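PDB 2RKV: trichothecene 3-O-acetyltransferase from Gibberella zeae, which transfers an acetyl group from acetyl-CoA to the C3 hydroxyl of trichothecene mycotoxins, as a member of the BAHD acyltransferase superfamily. Local coordinates for residues Arg48-Val53 and Asp80-Val85; Arg291-Arg296 and Ser336-Ala341; Ala425-Arg430 and Asp435-Asp440. All blocks are in the same frame, centred on the assembly; numbering follows the deposited sequence.

Interaction 1 of 3, residues Arg48-Val53 and Asp80-Val85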
loop_
_atom_site.group_PDB
_atom_site.type_symbol
_atom_site.label_atom_id
_atom_site.label_comp_id
_atom_site.label_asym_id
_atom_site.label_seq_id
_atom_site.Cartn_x
_atom_site.Cartn_y
_atom_site.Cartn_z
ATOM N N ARG A 48 22.977 -7.702 10.321
ATOM C CA ARG A 48 22.486 -7.839 11.699
ATOM C C ARG A 48 21.026 -8.271 11.764
ATOM O O ARG A 48 20.653 -9.128 12.568
ATOM C CB ARG A 48 22.653 -6.525 12.458
ATOM C CG ARG A 48 24.072 -6.283 12.890
ATOM C CD ARG A 48 24.099 -5.274 14.015
ATOM N NE ARG A 48 24.008 -3.941 13.459
ATOM C CZ ARG A 48 25.059 -3.191 13.164
ATOM N NH1 ARG A 48 24.879 -1.983 12.654
ATOM N NH2 ARG A 48 26.286 -3.650 13.382
ATOM N N PHE A 49 20.207 -7.673 10.906
ATOM C CA PHE A 49 18.785 -7.984 10.875
ATOM C C PHE A 49 18.580 -9.454 10.489
ATOM O O PHE A 49 17.810 -10.178 11.138
ATOM C CB PHE A 49 18.096 -7.027 9.895
ATOM C CG PHE A 49 16.581 -7.032 9.963
ATOM C CD1 PHE A 49 15.851 -6.338 8.997
ATOM C CD2 PHE A 49 15.891 -7.698 10.977
ATOM C CE1 PHE A 49 14.454 -6.312 9.028
ATOM C CE2 PHE A 49 14.484 -7.677 11.012
ATOM C CZ PHE A 49 13.775 -6.969 10.038
ATOM N N SER A 50 19.293 -9.894 9.451
ATOM C CA SER A 50 19.207 -11.276 8.961
ATOM C C SER A 50 19.662 -12.285 10.009
ATOM O O SER A 50 19.105 -13.379 10.124
ATOM C CB SER A 50 20.065 -11.456 7.702
ATOM O OG SER A 50 19.639 -10.576 6.688
ATOM N N GLU A 51 20.678 -11.908 10.778
ATOM C CA GLU A 51 21.164 -12.779 11.840
ATOM C C GLU A 51 20.102 -12.931 12.926
ATOM O O GLU A 51 19.862 -14.043 13.410
ATOM C CB GLU A 51 22.487 -12.253 12.405
ATOM C CG GLU A 51 23.638 -12.411 11.424
ATOM C CD GLU A 51 24.897 -11.674 11.840
ATOM O OE1 GLU A 51 24.806 -10.690 12.610
ATOM O OE2 GLU A 51 25.985 -12.077 11.376
ATOM N N ALA A 52 19.445 -11.820 13.267
ATOM C CA ALA A 52 18.388 -11.810 14.279
ATOM C C ALA A 52 17.102 -12.516 13.819
ATOM O O ALA A 52 16.492 -13.268 14.583
ATOM C CB ALA A 52 18.088 -10.376 14.711
ATOM N N VAL A 53 16.696 -12.252 12.575
ATOM C CA VAL A 53 15.455 -12.785 12.003
ATOM C C VAL A 53 15.757 -13.316 10.603
ATOM O O VAL A 53 15.544 -12.620 9.600
ATOM C CB VAL A 53 14.338 -11.704 11.973
ATOM C CG1 VAL A 53 13.013 -12.292 11.491
ATOM C CG2 VAL A 53 14.163 -11.074 13.369
ATOM N N ASP A 80 21.868 -15.167 2.019
ATOM C CA ASP A 80 22.308 -14.883 3.392
ATOM C C ASP A 80 21.689 -13.611 3.972
ATOM O O ASP A 80 21.337 -13.559 5.152
ATOM C CB ASP A 80 23.841 -14.785 3.459
ATOM C CG ASP A 80 24.523 -16.135 3.297
ATOM O OD1 ASP A 80 23.849 -17.181 3.407
ATOM O OD2 ASP A 80 25.748 -16.141 3.065
ATOM N N VAL A 81 21.571 -12.590 3.127
ATOM C CA VAL A 81 20.995 -11.308 3.511
ATOM C C VAL A 81 19.996 -10.853 2.441
ATOM O O VAL A 81 20.053 -11.333 1.299
ATOM C CB VAL A 81 22.097 -10.229 3.705
ATOM C CG1 VAL A 81 23.033 -10.616 4.853
ATOM C CG2 VAL A 81 22.876 -9.995 2.404
ATOM N N PRO A 82 19.062 -9.944 2.800
ATOM C CA PRO A 82 18.216 -9.387 1.740
ATOM C C PRO A 82 19.076 -8.630 0.733
ATOM O O PRO A 82 20.057 -7.996 1.128
ATOM C CB PRO A 82 17.317 -8.401 2.491
ATOM C CG PRO A 82 17.340 -8.854 3.908
ATOM C CD PRO A 82 18.732 -9.365 4.114
ATOM N N ARG A 83 18.721 -8.717 -0.547
ATOM C CA ARG A 83 19.487 -8.061 -1.611
ATOM C C ARG A 83 19.309 -6.552 -1.594
ATOM O O ARG A 83 18.174 -6.056 -1.603
ATOM C CB ARG A 83 19.051 -8.571 -2.983
ATOM C CG ARG A 83 19.428 -10.016 -3.281
ATOM C CD ARG A 83 18.814 -10.459 -4.597
ATOM N NE ARG A 83 19.362 -11.738 -5.046
ATOM C CZ ARG A 83 19.083 -12.312 -6.215
ATOM N NH1 ARG A 83 18.253 -11.728 -7.071
ATOM N NH2 ARG A 83 19.637 -13.473 -6.529
ATOM N N VAL A 84 20.428 -5.832 -1.578
ATOM C CA VAL A 84 20.423 -4.392 -1.850
ATOM C C VAL A 84 21.216 -4.110 -3.125
ATOM O O VAL A 84 22.286 -4.680 -3.349
ATOM C CB VAL A 84 20.917 -3.524 -0.642
ATOM C CG1 VAL A 84 22.386 -3.751 -0.346
ATOM C CG2 VAL A 84 20.632 -2.026 -0.884
ATOM N N VAL A 85 20.643 -3.269 -3.973
ATOM C CA VAL A 85 21.292 -2.801 -5.188
ATOM C C VAL A 85 21.705 -1.365 -4.902
ATOM O O VAL A 85 20.918 -0.588 -4.365
ATOM C CB VAL A 85 20.307 -2.828 -6.398
ATOM C CG1 VAL A 85 20.882 -2.084 -7.617
ATOM C CG2 VAL A 85 19.955 -4.261 -6.775
#
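Where the last turn of helix 35-52 meets the loop that leads into strand 83-88, in the N-terminal domain of this BAHD enzyme, Ser50 touches Asp80, Val81 and Pro82. Ser50 supplies all of the helix's share of the touching, and it does so with two atoms. Its CB rests 3.5 Å from the backbone O of Asp80, while its hydroxyl reaches further along the loop. There Ser50 OG lies 3.5 Å from Val81 CA and only 3.0 Å from Pro82 CD, a close approach of an oxygen to a methylene group at the nitrogen end of the proline ring. Pro82 CG stands back from the hydroxyl, so the ring is met at its CD corner. Alongside, Val81 turns one methyl to the serine, CG1 being 3.9 Å from Ser50 OG.

No hydrogen bond joins the two segments. The serine hydroxyl is turned beside its own backbone N and opposite the carbonyl carbon (chi1 -59°), a rotation from which it donates to the carbonyl O of Leu46 one turn earlier in the helix. The polar atom is thereby satisfied within its helix, and its contact with the loop is one of close packing.

Leu46 also touches the Pro82 ring, which rests on Ile137 as well. Beyond it, Val84 packs on Phe42, Glu43 and Leu46 of the same helix. Strand 83-88 is an edge strand of a five-stranded mixed sheet and runs parallel to strand 137-144, whereas Phe49, the neighbour of Ser50, turns to helix 161-176.

Interaction 2 of 3, residues Arg291-Arg296 and Ser336-Ala341. With COA (coenzyme A), chain B.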
loop_
_atom_site.group_PDB
_atom_site.type_symbol
_atom_site.label_atom_id
_atom_site.label_comp_id
_atom_site.label_asym_id
_atom_site.label_seq_id
_atom_site.Cartn_x
_atom_site.Cartn_y
_atom_site.Cartn_z
ATOM N N ARG A 291 -12.067 0.049 0.084
ATOM C CA ARG A 291 -11.098 0.679 0.997
ATOM C C ARG A 291 -10.259 -0.367 1.733
ATOM O O ARG A 291 -10.809 -1.235 2.397
ATOM C CB ARG A 291 -11.832 1.553 2.023
ATOM C CG ARG A 291 -10.928 2.475 2.818
ATOM C CD ARG A 291 -11.659 3.029 4.040
ATOM N NE ARG A 291 -11.026 4.221 4.606
ATOM C CZ ARG A 291 -11.562 4.934 5.598
ATOM N NH1 ARG A 291 -12.728 4.551 6.112
ATOM N NH2 ARG A 291 -10.945 6.012 6.070
ATOM N N ALA A 292 -8.932 -0.282 1.608
ATOM C CA ALA A 292 -8.048 -1.203 2.334
ATOM C C ALA A 292 -8.092 -0.904 3.830
ATOM O O ALA A 292 -8.025 0.262 4.250
ATOM C CB ALA A 292 -6.618 -1.114 1.817
ATOM N N VAL A 293 -8.200 -1.959 4.631
ATOM C CA VAL A 293 -8.284 -1.822 6.080
ATOM C C VAL A 293 -7.367 -2.865 6.733
ATOM O O VAL A 293 -7.498 -4.063 6.474
ATOM C CB VAL A 293 -9.744 -1.990 6.597
ATOM C CG1 VAL A 293 -9.814 -1.826 8.129
ATOM C CG2 VAL A 293 -10.666 -0.980 5.916
ATOM N N ASP A 294 -6.454 -2.386 7.574
ATOM C CA ASP A 294 -5.599 -3.234 8.404
ATOM C C ASP A 294 -6.499 -4.000 9.357
ATOM O O ASP A 294 -7.279 -3.394 10.113
ATOM C CB ASP A 294 -4.597 -2.358 9.178
ATOM C CG ASP A 294 -3.726 -3.148 10.167
ATOM O OD1 ASP A 294 -3.673 -4.399 10.095
ATOM O OD2 ASP A 294 -3.074 -2.480 11.008
ATOM N N ALA A 295 -6.399 -5.330 9.307
ATOM C CA ALA A 295 -7.239 -6.203 10.119
ATOM C C ALA A 295 -6.588 -6.593 11.447
ATOM O O ALA A 295 -7.197 -7.302 12.253
ATOM C CB ALA A 295 -7.647 -7.444 9.327
ATOM N N ARG A 296 -5.360 -6.126 11.682
ATOM C CA ARG A 296 -4.663 -6.471 12.929
ATOM C C ARG A 296 -5.467 -6.093 14.185
ATOM O O ARG A 296 -5.660 -6.941 15.060
ATOM C CB ARG A 296 -3.255 -5.872 12.982
ATOM C CG ARG A 296 -2.233 -6.574 12.084
ATOM C CD ARG A 296 -0.999 -5.689 11.927
ATOM N NE ARG A 296 -0.028 -6.222 10.964
ATOM C CZ ARG A 296 -0.201 -6.268 9.647
ATOM N NH1 ARG A 296 -1.325 -5.799 9.091
ATOM N NH2 ARG A 296 0.767 -6.764 8.880
ATOM N N SER A 336 -19.080 3.570 8.636
ATOM C CA SER A 336 -20.090 2.572 9.039
ATOM C C SER A 336 -19.619 1.112 8.917
ATOM O O SER A 336 -20.217 0.215 9.511
ATOM C CB SER A 336 -21.393 2.770 8.257
ATOM O OG SER A 336 -21.272 2.309 6.923
ATOM N N GLU A 337 -18.556 0.891 8.142
ATOM C CA GLU A 337 -18.031 -0.456 7.884
ATOM C C GLU A 337 -16.832 -0.830 8.761
ATOM O O GLU A 337 -16.264 -1.907 8.602
ATOM C CB GLU A 337 -17.656 -0.610 6.403
ATOM C CG GLU A 337 -18.835 -0.908 5.494
ATOM C CD GLU A 337 -19.515 -2.212 5.889
ATOM O OE1 GLU A 337 -18.907 -3.306 5.739
ATOM O OE2 GLU A 337 -20.645 -2.130 6.388
ATOM N N LEU A 338 -16.441 0.061 9.670
ATOM C CA LEU A 338 -15.209 -0.140 10.439
ATOM C C LEU A 338 -15.410 -0.704 11.843
ATOM O O LEU A 338 -14.480 -0.697 12.657
ATOM C CB LEU A 338 -14.401 1.159 10.506
ATOM C CG LEU A 338 -13.847 1.649 9.172
ATOM C CD1 LEU A 338 -13.164 2.995 9.360
ATOM C CD2 LEU A 338 -12.892 0.610 8.537
ATOM N N ASP A 339 -16.607 -1.201 12.126
ATOM C CA ASP A 339 -16.858 -1.873 13.395
ATOM C C ASP A 339 -15.941 -3.109 13.534
ATOM O O ASP A 339 -15.944 -3.994 12.667
ATOM C CB ASP A 339 -18.328 -2.271 13.495
ATOM C CG ASP A 339 -18.620 -3.107 14.714
ATOM O OD1 ASP A 339 -18.581 -2.555 15.835
ATOM O OD2 ASP A 339 -18.885 -4.313 14.551
ATOM N N PRO A 340 -15.136 -3.164 14.614
ATOM C CA PRO A 340 -14.193 -4.275 14.803
ATOM C C PRO A 340 -14.819 -5.673 14.715
ATOM O O PRO A 340 -14.220 -6.570 14.107
ATOM C CB PRO A 340 -13.625 -4.018 16.205
ATOM C CG PRO A 340 -13.743 -2.559 16.383
ATOM C CD PRO A 340 -15.023 -2.169 15.697
ATOM N N ALA A 341 -16.003 -5.862 15.306
ATOM C CA ALA A 341 -16.664 -7.175 15.247
ATOM C C ALA A 341 -16.995 -7.563 13.804
ATOM O O ALA A 341 -16.853 -8.731 13.422
ATOM C CB ALA A 341 -17.916 -7.219 16.124
HETATM N N1A COA B . -14.650 10.982 19.150
HETATM C C2A COA B . -14.205 11.623 18.012
HETATM N N3A COA B . -13.275 11.018 17.189
HETATM C C4A COA B . -12.806 9.784 17.514
HETATM C C5A COA B . -13.249 9.119 18.658
HETATM C C6A COA B . -14.184 9.727 19.493
HETATM N N6A COA B . -14.412 9.230 20.712
HETATM N N7A COA B . -12.618 7.919 18.721
HETATM C C8A COA B . -11.793 7.812 17.652
HETATM N N9A COA B . -11.902 8.958 16.899
HETATM C C1B COA B . -11.154 9.293 15.680
HETATM C C2B COA B . -9.717 9.610 16.041
HETATM O O2B COA B . -9.591 10.913 16.531
HETATM C C3B COA B . -9.042 9.410 14.705
HETATM O O3B COA B . -9.367 10.477 13.867
HETATM P P3B COA B . -8.266 11.531 13.412
HETATM O O7A COA B . -7.144 10.771 12.737
HETATM O O8A COA B . -7.801 12.221 14.668
HETATM O O9A COA B . -8.924 12.510 12.481
HETATM C C4B COA B . -9.815 8.268 14.106
HETATM O O4B COA B . -11.066 8.203 14.778
HETATM C C5B COA B . -9.048 6.975 14.236
HETATM O O5B COA B . -9.805 6.138 13.423
HETATM P P1A COA B . -9.195 4.787 12.847
HETATM O O1A COA B . -8.385 4.065 13.921
HETATM O O2A COA B . -10.318 3.958 12.268
HETATM O O3A COA B . -8.080 5.222 11.788
HETATM P P2A COA B . -8.259 6.165 10.516
HETATM O O4A COA B . -7.152 7.193 10.548
HETATM O O5A COA B . -9.650 6.711 10.362
HETATM O O6A COA B . -7.994 5.154 9.313
HETATM C CBP COA B . -8.204 3.107 8.127
HETATM C CCP COA B . -8.938 4.163 8.950
HETATM C CDP COA B . -7.607 3.763 6.879
HETATM C CEP COA B . -9.202 2.050 7.661
HETATM C CAP COA B . -7.111 2.509 9.026
HETATM O OAP COA B . -7.672 1.900 10.172
HETATM C C9P COA B . -6.303 1.475 8.315
HETATM O O9P COA B . -6.729 0.143 8.349
HETATM N N8P COA B . -5.217 1.918 7.696
HETATM C C7P COA B . -4.351 1.060 6.926
HETATM C C6P COA B . -4.970 0.761 5.568
HETATM C C5P COA B . -3.982 -0.099 4.838
HETATM O O5P COA B . -3.486 -1.094 5.408
HETATM N N4P COA B . -3.686 0.274 3.600
#
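Leu338, in the short link between helices 327-335 and 340-356, divides its two methyls between Arg291 and Val293. Its CD1 lies 3.6 Å from Arg291 NH1, approaching the guanidinium obliquely, the two side chains crossing at about a right angle; its CD2 packs against both Val293 methyls, 3.8 Å from CG2. The CEP methyl of coenzyme A also touches Val293 CG2, and pantetheine carbons pass over one face of the arginine guanidinium. The backbone N of Asp294 donates to the pantetheine carbonyl O9P at 2.7 Å (N-H...O 152°).

Strand 286-294 thus forms part of the coenzyme A pocket, while Ala292 also touches the T-2 toxin. Val293 further contacts Met343 of helix 340-356, whose N-cap is Asp339. An extended chain carries the Arg291 guanidinium to Asp262 and Asp263, whose carboxylates form salt bridges with NH2, consistent with fixing the group beside the cofactor. At the strand's end, Asp294 OD1 accepts from Arg296 N, a capping bond, and, in a salt bridge, from Arg296 NH1, each at 2.9 Å and from opposite faces of the carboxylate. Arg296 NH1 also forms a salt bridge with Asp160 of the BAHD HXXXD motif, whose histidine, His156, lines the toxin pocket.

Interaction 3 of 3, residues Ala425-Arg430 and Asp435-Asp440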
loop_
_atom_site.group_PDB
_atom_site.type_symbol
_atom_site.label_atom_id
_atom_site.label_comp_id
_atom_site.label_asym_id
_atom_site.label_seq_id
_atom_site.Cartn_x
_atom_site.Cartn_y
_atom_site.Cartn_z
ATOM N N ALA A 425 -1.942 12.297 -1.786
ATOM C CA ALA A 425 -2.720 11.234 -2.415
ATOM C C ALA A 425 -2.202 10.927 -3.817
ATOM O O ALA A 425 -2.041 11.841 -4.635
ATOM C CB ALA A 425 -4.220 11.605 -2.457
ATOM N N ALA A 426 -1.934 9.649 -4.086
ATOM C CA ALA A 426 -1.613 9.194 -5.445
ATOM C C ALA A 426 -2.871 8.671 -6.134
ATOM O O ALA A 426 -3.506 7.737 -5.650
ATOM C CB ALA A 426 -0.537 8.114 -5.412
ATOM N N LEU A 427 -3.234 9.298 -7.251
ATOM C CA LEU A 427 -4.433 8.907 -8.007
ATOM C C LEU A 427 -4.065 8.412 -9.392
ATOM O O LEU A 427 -3.248 9.043 -10.070
ATOM C CB LEU A 427 -5.388 10.101 -8.150
ATOM C CG LEU A 427 -6.352 10.374 -6.990
ATOM C CD1 LEU A 427 -5.644 10.702 -5.679
ATOM C CD2 LEU A 427 -7.283 11.501 -7.371
ATOM N N SER A 428 -4.640 7.279 -9.786
ATOM C CA SER A 428 -4.541 6.802 -11.168
ATOM C C SER A 428 -5.923 6.866 -11.797
ATOM O O SER A 428 -6.879 6.267 -11.297
ATOM C CB SER A 428 -3.964 5.385 -11.248
ATOM O OG SER A 428 -3.710 5.023 -12.605
ATOM N N LEU A 429 -6.025 7.640 -12.873
ATOM C CA LEU A 429 -7.312 7.874 -13.514
ATOM C C LEU A 429 -7.132 7.935 -15.023
ATOM O O LEU A 429 -6.054 8.284 -15.511
ATOM C CB LEU A 429 -7.900 9.200 -13.024
ATOM C CG LEU A 429 -8.366 9.349 -11.569
ATOM C CD1 LEU A 429 -8.676 10.817 -11.280
ATOM C CD2 LEU A 429 -9.568 8.457 -11.240
ATOM N N ARG A 430 -8.190 7.614 -15.760
ATOM C CA ARG A 430 -8.154 7.816 -17.204
ATOM C C ARG A 430 -8.024 9.306 -17.515
ATOM O O ARG A 430 -8.475 10.163 -16.737
ATOM C CB ARG A 430 -9.345 7.151 -17.908
ATOM C CG ARG A 430 -10.699 7.852 -17.762
ATOM C CD ARG A 430 -11.761 7.151 -18.620
ATOM N NE ARG A 430 -11.999 5.788 -18.152
ATOM C CZ ARG A 430 -12.662 4.847 -18.813
ATOM N NH1 ARG A 430 -13.182 5.096 -20.010
ATOM N NH2 ARG A 430 -12.802 3.641 -18.275
ATOM N N ASP A 435 -7.899 15.070 -16.295
ATOM C CA ASP A 435 -7.898 16.439 -16.820
ATOM C C ASP A 435 -9.021 17.271 -16.212
ATOM O O ASP A 435 -8.798 18.416 -15.807
ATOM C CB ASP A 435 -8.002 16.449 -18.351
ATOM C CG ASP A 435 -6.767 15.881 -19.034
ATOM O OD1 ASP A 435 -5.663 15.924 -18.442
ATOM O OD2 ASP A 435 -6.908 15.385 -20.171
ATOM N N ARG A 436 -10.217 16.689 -16.136
ATOM C CA ARG A 436 -11.374 17.372 -15.551
ATOM C C ARG A 436 -11.179 17.614 -14.056
ATOM O O ARG A 436 -11.548 18.670 -13.534
ATOM C CB ARG A 436 -12.658 16.584 -15.796
ATOM C CG ARG A 436 -13.122 16.624 -17.248
ATOM C CD ARG A 436 -14.421 15.871 -17.448
ATOM N NE ARG A 436 -14.945 16.098 -18.796
ATOM C CZ ARG A 436 -15.161 15.151 -19.707
ATOM N NH1 ARG A 436 -14.933 13.872 -19.436
ATOM N NH2 ARG A 436 -15.632 15.489 -20.902
ATOM N N LEU A 437 -10.597 16.629 -13.370
ATOM C CA LEU A 437 -10.338 16.754 -11.940
ATOM C C LEU A 437 -9.409 17.927 -11.666
ATOM O O LEU A 437 -9.676 18.742 -10.793
ATOM C CB LEU A 437 -9.752 15.456 -11.369
ATOM C CG LEU A 437 -9.740 15.325 -9.844
ATOM C CD1 LEU A 437 -11.151 15.283 -9.277
ATOM C CD2 LEU A 437 -8.957 14.080 -9.446
ATOM N N LYS A 438 -8.329 18.015 -12.441
ATOM C CA LYS A 438 -7.318 19.046 -12.256
ATOM C C LYS A 438 -7.865 20.453 -12.487
ATOM O O LYS A 438 -7.328 21.424 -11.960
ATOM C CB LYS A 438 -6.117 18.784 -13.175
ATOM C CG LYS A 438 -5.260 17.596 -12.738
ATOM C CD LYS A 438 -4.303 17.134 -13.833
ATOM C CE LYS A 438 -3.305 18.221 -14.204
ATOM N NZ LYS A 438 -2.388 17.770 -15.286
ATOM N N ALA A 439 -8.935 20.547 -13.278
ATOM C CA ALA A 439 -9.560 21.828 -13.612
ATOM C C ALA A 439 -10.817 22.103 -12.782
ATOM O O ALA A 439 -11.398 23.189 -12.877
ATOM C CB ALA A 439 -9.876 21.891 -15.104
ATOM N N ASP A 440 -11.218 21.132 -11.961
ATOM C CA ASP A 440 -12.427 21.245 -11.134
ATOM C C ASP A 440 -12.187 22.119 -9.896
ATOM O O ASP A 440 -11.358 21.778 -9.044
ATOM C CB ASP A 440 -12.924 19.844 -10.752
ATOM C CG ASP A 440 -14.196 19.864 -9.908
ATOM O OD1 ASP A 440 -14.145 20.321 -8.750
ATOM O OD2 ASP A 440 -15.238 19.378 -10.388
#
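Leu437 points one methyl from helix 431-439 between Leu427 and Leu429 of strand 423-430, which immediately precedes it. Its CD2 is 3.7 Å from Leu427 CD2 and 3.8 Å from Leu429 CD1, and its side chain crosses each of the other two at about a right angle. The strand methyls, Leu427 CD2 and Leu429 CD1, are themselves 4.2 Å apart, so three methyls from three residues close into a compact triangle. A single branch does the touching on the helix side: the CD1 methyl of Leu437 stands further back from both strand leucines.

In Leu437 the CG is swung opposite the backbone N (chi1 -166°), which carries the branch out from the helix toward the sheet. Both strand leucines instead place CG beside the backbone N; they differ at the next bond, and it is CD2 of Leu427 but CD1 of Leu429 that faces the helix. All three residues are buried, and the contact is entirely apolar.

Around this triangle, Leu437 also packs on Ser272 and Val276 of helix 261-277, while Leu427 and Leu429 both touch Met412 on the adjoining strand 411-414. Polar links lie at the margins: Asp440, at the N-cap of the following helix, caps the backbone N of Trp443 with OD1 and forms a salt bridge with Arg275 through OD2, and Lys438 makes a cation-pi contact with Tyr449.

Leu427 and Leu429, two positions apart, project from the same face of strand 423-430, and helix 431-439 folds back over that strand. Such packing of alternate strand residues against a helix is characteristic of layered alpha/beta structures, here on the seven-stranded mixed sheet.

How the interactions relate
Interactions 2 and 3 belong to the same seven-stranded sheet: strands 375-379 and 411-414 lie between the strands that carry them, and their centres are 27 Å apart, nearest atoms about 12 Å. Interaction 1 lies at the lead-in to an edge strand of the other mixed sheet, its centre 33 Å from that of interaction 2 and 40 Å from that of interaction 3, on the opposite side of the chain's centre from the latter. No two touch. Interaction 2 is part of the ligand site, holding residues of both the coenzyme A and the toxin pockets. The Leu427 side chain of interaction 3 is about 12 Å from the bound toxin, and interaction 1 is peripheral packing.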